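Long-range contact in Cow rumen GH26 endo-mannanase (Metagenome, PDB 6UEH), which probably hydrolyses internal beta-1,4-mannosidic linkages in mannans such as galactomannan, as a family 26 glycoside hydrolase carrying an accessory domain: residues 402-414 and 431-445. Numbering follows the deposited sequence.
Sequences PNLDAETPIFYTL and SIPGVDNLIIEHAAW
Phe411 drives its side chain between Trp445 and the backbone that leads into it. Phe411 CB sits over the indole, 4.0 Å from the centroid of the six-membered ring of Trp445, a CH-pi contact. With CG anti to the backbone N (chi1 176°), the Phe411 ring then runs on past the indole: its CD1 lies 3.8 Å from Trp445 CD2, its CE1 comes within 3.4 Å of Ala444 C, and its CZ ends against Ala444 CB. The two aromatic rings meet edge to face, Phe411 presenting the edge, with planes at 69°. Trp445 NE1 meanwhile donates to Ala406 O at 2.9 Å, a bond lying close to the indole plane. Trp445 also packs on Ile424 and Leu426 of strand 423-429, in the TIM barrel of the GH26 domain; helices 408-417 and 435-441 precede and follow that strand. Glu441, with its chain extended beyond CG, accepts at OE1 from Thr408 OG1 (2.6 Å), while OE2 forms a salt bridge with Arg106, within the range of the CBM6 family. Leu404 O is gripped from opposite faces of its carbonyl plane, by Gly434 N at 2.9 Å and by Asn437 ND2 at 2.8 Å.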
# COMPACT_ATOMS: atom_id res chain seq x y z
N PRO A 402 -12.14 12.45 9.46
CA PRO A 402 -11.71 11.75 8.25
C PRO A 402 -10.44 12.33 7.64
O PRO A 402 -10.26 13.55 7.58
CB PRO A 402 -12.90 11.94 7.30
CG PRO A 402 -14.07 12.09 8.21
CD PRO A 402 -13.55 12.87 9.38
N ASN A 403 -9.56 11.44 7.21
CA ASN A 403 -8.37 11.81 6.46
C ASN A 403 -8.60 11.48 4.99
O ASN A 403 -8.54 10.32 4.59
CB ASN A 403 -7.14 11.08 7.00
CG ASN A 403 -5.84 11.58 6.39
OD1 ASN A 403 -5.83 12.14 5.29
ND2 ASN A 403 -4.73 11.38 7.09
N LEU A 404 -8.86 12.51 4.18
CA LEU A 404 -9.21 12.31 2.78
C LEU A 404 -8.00 12.27 1.85
O LEU A 404 -8.16 12.22 0.62
CB LEU A 404 -10.18 13.40 2.33
CG LEU A 404 -11.51 13.44 3.09
CD1 LEU A 404 -12.41 14.54 2.55
CD2 LEU A 404 -12.22 12.09 3.02
N ASP A 405 -6.80 12.28 2.43
CA ASP A 405 -5.55 12.26 1.67
C ASP A 405 -5.44 11.02 0.79
O ASP A 405 -5.72 9.91 1.23
CB ASP A 405 -4.36 12.33 2.63
CG ASP A 405 -3.07 12.78 1.96
OD1 ASP A 405 -2.82 12.41 0.80
OD2 ASP A 405 -2.29 13.51 2.62
N ALA A 406 -5.03 11.22 -0.46
CA ALA A 406 -4.89 10.10 -1.39
C ALA A 406 -3.62 9.30 -1.13
O ALA A 406 -3.46 8.19 -1.66
CB ALA A 406 -4.90 10.61 -2.83
N GLU A 407 -2.72 9.86 -0.32
CA GLU A 407 -1.42 9.26 -0.01
C GLU A 407 -0.70 8.83 -1.28
O GLU A 407 -0.12 7.74 -1.35
CB GLU A 407 -1.58 8.07 0.95
CG GLU A 407 -2.16 8.42 2.32
CD GLU A 407 -1.18 9.16 3.23
OE1 GLU A 407 -0.05 9.48 2.79
OE2 GLU A 407 -1.53 9.41 4.40
N THR A 408 -0.75 9.69 -2.29
CA THR A 408 -0.14 9.44 -3.59
C THR A 408 1.35 9.06 -3.53
O THR A 408 1.77 8.14 -4.24
CB THR A 408 -0.34 10.66 -4.52
OG1 THR A 408 -1.74 10.99 -4.55
CG2 THR A 408 0.15 10.37 -5.93
N PRO A 409 2.16 9.76 -2.70
CA PRO A 409 3.56 9.33 -2.59
C PRO A 409 3.73 7.87 -2.15
O PRO A 409 4.65 7.20 -2.63
CB PRO A 409 4.13 10.27 -1.53
CG PRO A 409 3.32 11.50 -1.65
CD PRO A 409 1.93 11.02 -1.96
N ILE A 410 2.87 7.39 -1.26
CA ILE A 410 2.94 6.00 -0.82
C ILE A 410 2.64 5.06 -1.99
O ILE A 410 3.31 4.05 -2.18
CB ILE A 410 1.95 5.70 0.33
CG1 ILE A 410 2.33 6.52 1.57
CG2 ILE A 410 1.93 4.21 0.66
CD1 ILE A 410 1.44 6.24 2.77
N PHE A 411 1.63 5.42 -2.79
CA PHE A 411 1.27 4.61 -3.94
C PHE A 411 2.44 4.45 -4.90
O PHE A 411 2.77 3.33 -5.31
CB PHE A 411 0.07 5.22 -4.68
CG PHE A 411 -0.29 4.48 -5.93
CD1 PHE A 411 -1.03 3.30 -5.87
CD2 PHE A 411 0.11 4.95 -7.17
CE1 PHE A 411 -1.36 2.62 -7.03
CE2 PHE A 411 -0.21 4.26 -8.33
CZ PHE A 411 -0.95 3.10 -8.26
N TYR A 412 3.09 5.55 -5.24
CA TYR A 412 4.16 5.49 -6.24
C TYR A 412 5.47 4.95 -5.67
O TYR A 412 6.30 4.42 -6.42
CB TYR A 412 4.36 6.86 -6.88
CG TYR A 412 3.28 7.15 -7.89
CD1 TYR A 412 3.30 6.55 -9.14
CD2 TYR A 412 2.22 8.00 -7.59
CE1 TYR A 412 2.31 6.78 -10.07
CE2 TYR A 412 1.22 8.24 -8.52
CZ TYR A 412 1.27 7.63 -9.75
OH TYR A 412 0.28 7.86 -10.68
N THR A 413 5.65 5.05 -4.36
CA THR A 413 6.78 4.40 -3.71
C THR A 413 6.64 2.88 -3.83
O THR A 413 7.59 2.18 -4.21
CB THR A 413 6.90 4.80 -2.23
OG1 THR A 413 7.19 6.20 -2.13
CG2 THR A 413 8.01 4.01 -1.54
N LEU A 414 5.45 2.38 -3.53
CA LEU A 414 5.15 0.96 -3.66
C LEU A 414 5.22 0.51 -5.11
O LEU A 414 5.67 -0.59 -5.41
CB LEU A 414 3.77 0.65 -3.07
CG LEU A 414 3.64 0.81 -1.56
CD1 LEU A 414 2.21 0.58 -1.10
CD2 LEU A 414 4.59 -0.13 -0.84
N SER A 431 -10.10 5.83 7.06
CA SER A 431 -10.73 6.71 6.08
C SER A 431 -10.48 6.24 4.65
O SER A 431 -9.36 5.89 4.29
CB SER A 431 -10.22 8.15 6.25
OG SER A 431 -10.67 8.72 7.46
N ILE A 432 -11.54 6.24 3.85
CA ILE A 432 -11.38 6.13 2.40
C ILE A 432 -10.95 7.49 1.88
O ILE A 432 -11.54 8.50 2.24
CB ILE A 432 -12.69 5.71 1.71
CG1 ILE A 432 -13.24 4.42 2.32
CG2 ILE A 432 -12.48 5.56 0.20
CD1 ILE A 432 -14.68 4.15 1.93
N PRO A 433 -9.90 7.52 1.04
CA PRO A 433 -9.46 8.81 0.48
C PRO A 433 -10.58 9.52 -0.28
O PRO A 433 -11.51 8.87 -0.76
CB PRO A 433 -8.32 8.41 -0.47
CG PRO A 433 -7.81 7.12 0.08
CD PRO A 433 -9.01 6.41 0.65
N GLY A 434 -10.49 10.85 -0.36
CA GLY A 434 -11.45 11.63 -1.12
C GLY A 434 -11.35 11.26 -2.59
O GLY A 434 -10.25 11.14 -3.13
N VAL A 435 -12.50 11.07 -3.23
CA VAL A 435 -12.52 10.59 -4.60
C VAL A 435 -11.89 11.62 -5.55
O VAL A 435 -11.27 11.25 -6.54
CB VAL A 435 -13.96 10.24 -5.06
CG1 VAL A 435 -14.83 11.48 -5.17
CG2 VAL A 435 -13.93 9.47 -6.37
N ASP A 436 -12.03 12.90 -5.23
CA ASP A 436 -11.44 13.95 -6.04
C ASP A 436 -9.92 13.93 -5.93
O ASP A 436 -9.23 14.15 -6.92
CB ASP A 436 -11.98 15.32 -5.62
CG ASP A 436 -13.46 15.48 -5.92
OD1 ASP A 436 -13.93 14.94 -6.95
OD2 ASP A 436 -14.16 16.15 -5.13
N ASN A 437 -9.42 13.65 -4.74
CA ASN A 437 -7.97 13.54 -4.54
C ASN A 437 -7.39 12.37 -5.32
O ASN A 437 -6.30 12.47 -5.87
CB ASN A 437 -7.64 13.41 -3.05
CG ASN A 437 -7.90 14.69 -2.28
OD1 ASN A 437 -7.84 15.79 -2.84
ND2 ASN A 437 -8.18 14.56 -0.99
N LEU A 438 -8.12 11.26 -5.35
CA LEU A 438 -7.69 10.07 -6.08
C LEU A 438 -7.58 10.34 -7.57
O LEU A 438 -6.61 9.93 -8.22
CB LEU A 438 -8.67 8.91 -5.84
CG LEU A 438 -8.74 8.32 -4.43
CD1 LEU A 438 -9.82 7.25 -4.36
CD2 LEU A 438 -7.39 7.74 -4.02
N ILE A 439 -8.57 11.04 -8.11
CA ILE A 439 -8.63 11.31 -9.55
C ILE A 439 -7.60 12.35 -9.98
O ILE A 439 -6.84 12.13 -10.93
CB ILE A 439 -10.04 11.77 -9.96
CG1 ILE A 439 -11.06 10.66 -9.67
CG2 ILE A 439 -10.06 12.17 -11.43
CD1 ILE A 439 -12.50 11.09 -9.85
N ILE A 440 -7.57 13.47 -9.28
CA ILE A 440 -6.66 14.56 -9.62
C ILE A 440 -5.20 14.14 -9.50
O ILE A 440 -4.38 14.47 -10.35
CB ILE A 440 -6.91 15.79 -8.72
CG1 ILE A 440 -8.31 16.36 -8.99
CG2 ILE A 440 -5.85 16.86 -8.95
CD1 ILE A 440 -8.74 17.43 -8.01
N GLU A 441 -4.88 13.38 -8.45
CA GLU A 441 -3.48 13.04 -8.18
C GLU A 441 -3.07 11.72 -8.82
O GLU A 441 -1.91 11.32 -8.71
CB GLU A 441 -3.24 13.01 -6.67
CG GLU A 441 -3.52 14.34 -5.99
CD GLU A 441 -3.16 14.33 -4.51
OE1 GLU A 441 -2.36 13.47 -4.09
OE2 GLU A 441 -3.69 15.19 -3.78
N HIS A 442 -4.01 11.07 -9.49
CA HIS A 442 -3.77 9.78 -10.15
C HIS A 442 -3.23 8.74 -9.17
O HIS A 442 -2.35 7.95 -9.52
CB HIS A 442 -2.80 9.95 -11.32
CG HIS A 442 -3.36 10.76 -12.45
ND1 HIS A 442 -3.58 10.23 -13.71
CD2 HIS A 442 -3.76 12.05 -12.51
CE1 HIS A 442 -4.08 11.17 -14.49
NE2 HIS A 442 -4.20 12.28 -13.79
N ALA A 443 -3.77 8.75 -7.96
CA ALA A 443 -3.45 7.72 -6.98
C ALA A 443 -4.26 6.47 -7.32
O ALA A 443 -5.38 6.30 -6.84
CB ALA A 443 -3.76 8.20 -5.57
N ALA A 444 -3.68 5.62 -8.15
CA ALA A 444 -4.43 4.55 -8.82
C ALA A 444 -4.58 3.28 -7.99
O ALA A 444 -4.52 2.18 -8.55
CB ALA A 444 -3.76 4.22 -10.15
N TRP A 445 -4.79 3.42 -6.68
CA TRP A 445 -5.11 2.28 -5.82
C TRP A 445 -6.19 1.42 -6.46
O TRP A 445 -7.23 1.94 -6.86
CB TRP A 445 -5.58 2.74 -4.44
CG TRP A 445 -4.66 3.66 -3.70
CD1 TRP A 445 -4.77 5.02 -3.59
CD2 TRP A 445 -3.49 3.29 -2.95
NE1 TRP A 445 -3.74 5.52 -2.82
CE2 TRP A 445 -2.94 4.48 -2.41
CE3 TRP A 445 -2.86 2.08 -2.68
CZ2 TRP A 445 -1.79 4.48 -1.62
CZ3 TRP A 445 -1.72 2.08 -1.89
CH2 TRP A 445 -1.20 3.27 -1.38
O HOH W 1 -1.47 12.63 -1.71
O HOH W 2 -4.66 13.93 -1.38